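Local coordinates for regulatory protein PCRH (PDB 2XCC) that probably acts as a cytosolic type III secretion chaperone for the translocator proteins of Pseudomonas aeruginosa, using an all-helical tetratricopeptide-repeat (TPR) fold, at residues Y54-G59 with Q73-G78; G100-A105 with E134-R139. All blocks are in the same frame, centred on the assembly; numbering follows the deposited sequence. Where two conformers were deposited one is given.

Both interactions join helices consecutive in the chain, within the TPR-type array, and they come in series along the sequence. Interaction 1 lies centrally, about 5 Å from the centre of the chain, and is almost wholly buried; interaction 2 sits at the C-terminal end of the array, about 19 Å from that centre, and is partly open to solvent. Their centres are about 22 Å apart and their nearest atoms about 10 Å, so they do not touch. Helix 87-99 lies between them in the sequence and packs on both contacts. Of the two, the second subunit packs on interaction 1 alone.

Interaction 1: Y54-G59 with Q73-G78; sequences YFLGLG and QSYSYG
Phe55 and Tyr77 meet in an edge-to-face pair at one end of a tightly packed helical hairpin, in which helices 52-64 and 68-81 run antiparallel at 165° with their local axes 8.1 Å apart. The edge of Tyr77 carrying CD2 and CE2 is turned to one face of Phe55, with ring centroids 4.8 Å apart and planes inclined at 60°. Tyr77 CD2 sits above the rim of the phenylalanine ring, whereas Tyr77 CE2 lies 3.5 Å from Phe55 CZ. Tyr77 reaches this place because its CG is anti to the backbone N (chi1 174°), and a hydrogen bond from its OH to His49 O ties down the far end of the ring.

At the other end of the contact the pairing is of ring with backbone. Tyr75 leaves its helix pointing away from 54-59, but its ring swings back toward Gly59, whose CA stands over one face in a CH-pi contact, 4.0 Å from the centroid. Leu56 O lies near the ring plane, at the edge, 3.8 Å from Tyr75 CE1. The phenol OH is hydrogen-bonded to Gln63 further along helix 52-64, and Phe88 and Cys95 of helix 87-99 also pack on this side chain.

Between the aromatic groups, Ser74 faces Gly59 with CA atoms only 5.1 Å apart, while its OG lies 3.3 Å from Leu58 CD2. Leu80 of the second subunit packs on Phe55. Small residues thus bring the backbones together, dispersion and aromatic forces provide the cohesion, and the hydroxyls of Tyr75 and Tyr77 find hydrogen-bond partners outside the two segments.

Interaction 2: G100-A105 with E134-R139; sequences GDLDGA and EAVTAR
The C-terminal helical hairpin of the TPR-type fold, made by helices 102-117 and 123-137, is closed at this end by Leu102 packing on Val136 and Arg139. A Schellman motif with Gly100 as its C-prime residue ends the preceding helix, and Asp101 then N-caps the next one: its OD1 accepts from Gly104 N at 3.2 Å, the donor standing well above the carboxylate plane. Leu102, the next residue, directs its side chain toward segment 134-139.

Val136 projects CG1, anti to its own backbone N (chi1 177°), into the first turn, 3.4 Å from Leu102 O and 4.1 Å from Leu102 CB. Ala105 CB borders the same methyl, and Leu97 of helix 87-99 also packs on Leu102 and Val136.

Arg139, the last modelled residue and exposed, lies across Leu102, whose CD1 sits over one guanidinium face, towards the rim and 3.9 Å from Arg139 NH1. Asp103 OD1 approaches at the edge but, 4.3 Å from Arg139 NH2, is too distant for a salt bridge; NH2 also has a long, weak ion pair with Glu106. Bent at chi2 and chi3, the arginine chain folds back over Thr137, where Arg139 NE donates to Thr137 O at 3.0 Å with an N-H...O angle of 134°.

Interaction 1: Y54-G59 with Q73-G78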
# COMPACT_ATOMS: atom_id res chain seq x y z
N TYR A 54 3.20 -3.96 10.43
CA TYR A 54 4.33 -3.09 10.09
C TYR A 54 3.86 -1.81 9.47
O TYR A 54 4.50 -0.77 9.61
CB TYR A 54 5.27 -3.71 9.08
CG TYR A 54 5.93 -4.99 9.52
CD1 TYR A 54 6.10 -5.29 10.87
CD2 TYR A 54 6.38 -5.91 8.58
CE1 TYR A 54 6.68 -6.48 11.27
CE2 TYR A 54 6.98 -7.10 8.97
CZ TYR A 54 7.13 -7.37 10.32
OH TYR A 54 7.74 -8.53 10.70
N PHE A 55 2.74 -1.91 8.77
CA PHE A 55 2.02 -0.71 8.34
C PHE A 55 1.28 -0.04 9.49
O PHE A 55 1.37 1.16 9.64
CB PHE A 55 1.22 -0.98 7.10
CG PHE A 55 2.04 -1.57 6.06
CD1 PHE A 55 2.65 -0.77 5.11
CD2 PHE A 55 2.31 -2.92 6.05
CE1 PHE A 55 3.48 -1.36 4.13
CE2 PHE A 55 3.12 -3.51 5.06
CZ PHE A 55 3.69 -2.72 4.11
N LEU A 56 0.68 -0.81 10.38
CA LEU A 56 0.23 -0.17 11.60
C LEU A 56 1.34 0.65 12.21
O LEU A 56 1.10 1.80 12.56
CB LEU A 56 -0.29 -1.17 12.63
CG LEU A 56 -1.78 -1.37 12.69
CD1 LEU A 56 -2.10 -2.27 13.95
CD2 LEU A 56 -2.56 -0.01 12.77
N GLY A 57 2.54 0.08 12.33
CA GLY A 57 3.65 0.76 13.03
C GLY A 57 4.14 1.96 12.19
O GLY A 57 4.25 3.11 12.67
N LEU A 58 4.36 1.71 10.91
CA LEU A 58 4.81 2.82 10.02
C LEU A 58 3.85 4.03 10.11
O LEU A 58 4.24 5.12 10.52
CB LEU A 58 4.90 2.27 8.59
CG LEU A 58 5.37 3.39 7.61
CD1 LEU A 58 6.72 3.95 8.00
CD2 LEU A 58 5.43 2.86 6.18
N GLY A 59 2.58 3.82 9.75
CA GLY A 59 1.47 4.78 10.02
C GLY A 59 1.55 5.50 11.38
O GLY A 59 1.73 6.72 11.44
N GLN A 73 -1.45 7.01 3.71
CA GLN A 73 -0.95 5.96 2.80
C GLN A 73 -0.62 4.62 3.51
O GLN A 73 -1.10 3.59 3.04
CB GLN A 73 0.31 6.44 2.11
CG GLN A 73 0.12 7.20 0.83
CD GLN A 73 1.31 8.12 0.56
OE1 GLN A 73 2.46 7.67 0.43
NE2 GLN A 73 1.05 9.41 0.48
N SER A 74 0.16 4.59 4.62
CA SER A 74 0.44 3.27 5.23
C SER A 74 -0.84 2.60 5.63
O SER A 74 -1.05 1.45 5.29
CB SER A 74 1.38 3.26 6.43
OG SER A 74 2.41 4.17 6.24
N TYR A 75 -1.69 3.34 6.34
CA TYR A 75 -2.92 2.79 6.89
C TYR A 75 -3.75 2.13 5.78
O TYR A 75 -4.20 0.96 5.89
CB TYR A 75 -3.66 3.91 7.60
CG TYR A 75 -3.03 4.33 8.94
CD1 TYR A 75 -2.32 3.42 9.72
CD2 TYR A 75 -3.19 5.63 9.43
CE1 TYR A 75 -1.78 3.79 10.96
CE2 TYR A 75 -2.62 6.01 10.65
CZ TYR A 75 -1.93 5.07 11.42
OH TYR A 75 -1.43 5.42 12.65
N SER A 76 -3.87 2.85 4.67
CA SER A 76 -4.70 2.41 3.56
C SER A 76 -4.18 1.14 2.90
O SER A 76 -4.98 0.29 2.52
CB SER A 76 -4.84 3.51 2.51
OG SER A 76 -5.60 4.60 3.02
N TYR A 77 -2.86 1.01 2.76
CA TYR A 77 -2.32 -0.21 2.23
C TYR A 77 -2.54 -1.32 3.27
O TYR A 77 -2.96 -2.40 2.93
CB TYR A 77 -0.83 -0.08 1.87
CG TYR A 77 -0.24 -1.42 1.45
CD1 TYR A 77 -0.51 -1.95 0.19
CD2 TYR A 77 0.54 -2.19 2.33
CE1 TYR A 77 0.01 -3.15 -0.22
CE2 TYR A 77 1.06 -3.44 1.91
CZ TYR A 77 0.78 -3.89 0.62
OH TYR A 77 1.21 -5.09 0.15
N GLY A 78 -2.29 -1.05 4.54
CA GLY A 78 -2.51 -2.08 5.55
C GLY A 78 -3.91 -2.64 5.49
O GLY A 78 -4.09 -3.87 5.57

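Interaction 2: G100-A105 with E134-R139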
# COMPACT_ATOMS: atom_id res chain seq x y z
N GLY A 100 -8.46 18.03 8.30
CA GLY A 100 -9.66 18.81 8.25
C GLY A 100 -10.63 18.27 7.22
O GLY A 100 -11.32 19.05 6.58
N ASP A 101 -10.68 16.94 7.09
CA ASP A 101 -11.56 16.25 6.15
C ASP A 101 -12.61 15.51 6.98
O ASP A 101 -12.39 14.39 7.42
CB ASP A 101 -10.73 15.32 5.24
CG ASP A 101 -11.58 14.49 4.27
OD1 ASP A 101 -12.82 14.60 4.22
OD2 ASP A 101 -10.96 13.67 3.55
N LEU A 102 -13.76 16.15 7.21
CA LEU A 102 -14.75 15.58 8.10
C LEU A 102 -15.44 14.35 7.53
O LEU A 102 -15.83 13.46 8.30
CB LEU A 102 -15.76 16.63 8.54
CG LEU A 102 -15.31 17.81 9.41
CD1 LEU A 102 -16.50 18.41 10.12
CD2 LEU A 102 -14.17 17.51 10.43
N ASP A 103 -15.59 14.31 6.20
CA ASP A 103 -16.29 13.23 5.48
C ASP A 103 -15.52 11.91 5.61
O ASP A 103 -16.09 10.85 5.89
CB ASP A 103 -16.47 13.57 3.99
CG ASP A 103 -17.63 14.58 3.71
OD1 ASP A 103 -18.39 14.99 4.60
OD2 ASP A 103 -17.79 14.95 2.54
N GLY A 104 -14.21 12.02 5.43
CA GLY A 104 -13.27 10.89 5.52
C GLY A 104 -13.15 10.37 6.93
O GLY A 104 -13.18 9.17 7.16
N ALA A 105 -13.09 11.27 7.89
CA ALA A 105 -13.02 10.91 9.29
C ALA A 105 -14.27 10.19 9.75
O ALA A 105 -14.24 9.42 10.72
CB ALA A 105 -12.78 12.13 10.11
N GLU A 134 -19.61 10.57 16.66
CA GLU A 134 -20.70 11.50 16.91
C GLU A 134 -20.18 12.88 17.25
O GLU A 134 -20.95 13.84 17.32
CB GLU A 134 -21.66 10.95 17.97
CG GLU A 134 -21.61 11.60 19.35
CD GLU A 134 -20.37 11.26 20.11
OE1 GLU A 134 -20.27 10.11 20.63
OE2 GLU A 134 -19.49 12.14 20.20
N ALA A 135 -18.88 13.01 17.49
CA ALA A 135 -18.31 14.35 17.58
C ALA A 135 -18.16 14.90 16.16
O ALA A 135 -18.39 16.07 15.91
CB ALA A 135 -17.02 14.32 18.32
N VAL A 136 -17.83 14.04 15.20
CA VAL A 136 -17.62 14.49 13.83
C VAL A 136 -18.94 14.71 13.08
O VAL A 136 -18.97 15.33 12.00
CB VAL A 136 -16.71 13.48 13.04
CG1 VAL A 136 -16.52 13.89 11.55
CG2 VAL A 136 -15.36 13.33 13.75
N THR A 137 -20.03 14.19 13.65
CA THR A 137 -21.36 14.29 13.03
C THR A 137 -21.79 15.75 13.07
O THR A 137 -22.21 16.32 12.04
CB THR A 137 -22.37 13.38 13.76
OG1 THR A 137 -22.15 13.48 15.17
CG2 THR A 137 -22.21 11.90 13.29
N ALA A 138 -21.64 16.36 14.24
CA ALA A 138 -21.41 17.79 14.34
C ALA A 138 -20.51 18.10 15.55
O ALA A 138 -20.72 17.52 16.64
CB ALA A 138 -22.72 18.59 14.37
N ARG A 139 -19.43 18.87 15.34
CA ARG A 139 -18.68 18.97 14.03
C ARG A 139 -17.32 19.64 14.19
O ARG A 139 -16.30 19.00 14.47
CB ARG A 139 -19.47 19.65 12.89
CG ARG A 139 -20.36 18.69 12.12
CD ARG A 139 -20.33 18.84 10.62
NE ARG A 139 -20.30 17.48 10.08
CZ ARG A 139 -19.98 17.14 8.82
NH1 ARG A 139 -19.68 18.08 7.91
NH2 ARG A 139 -19.97 15.85 8.49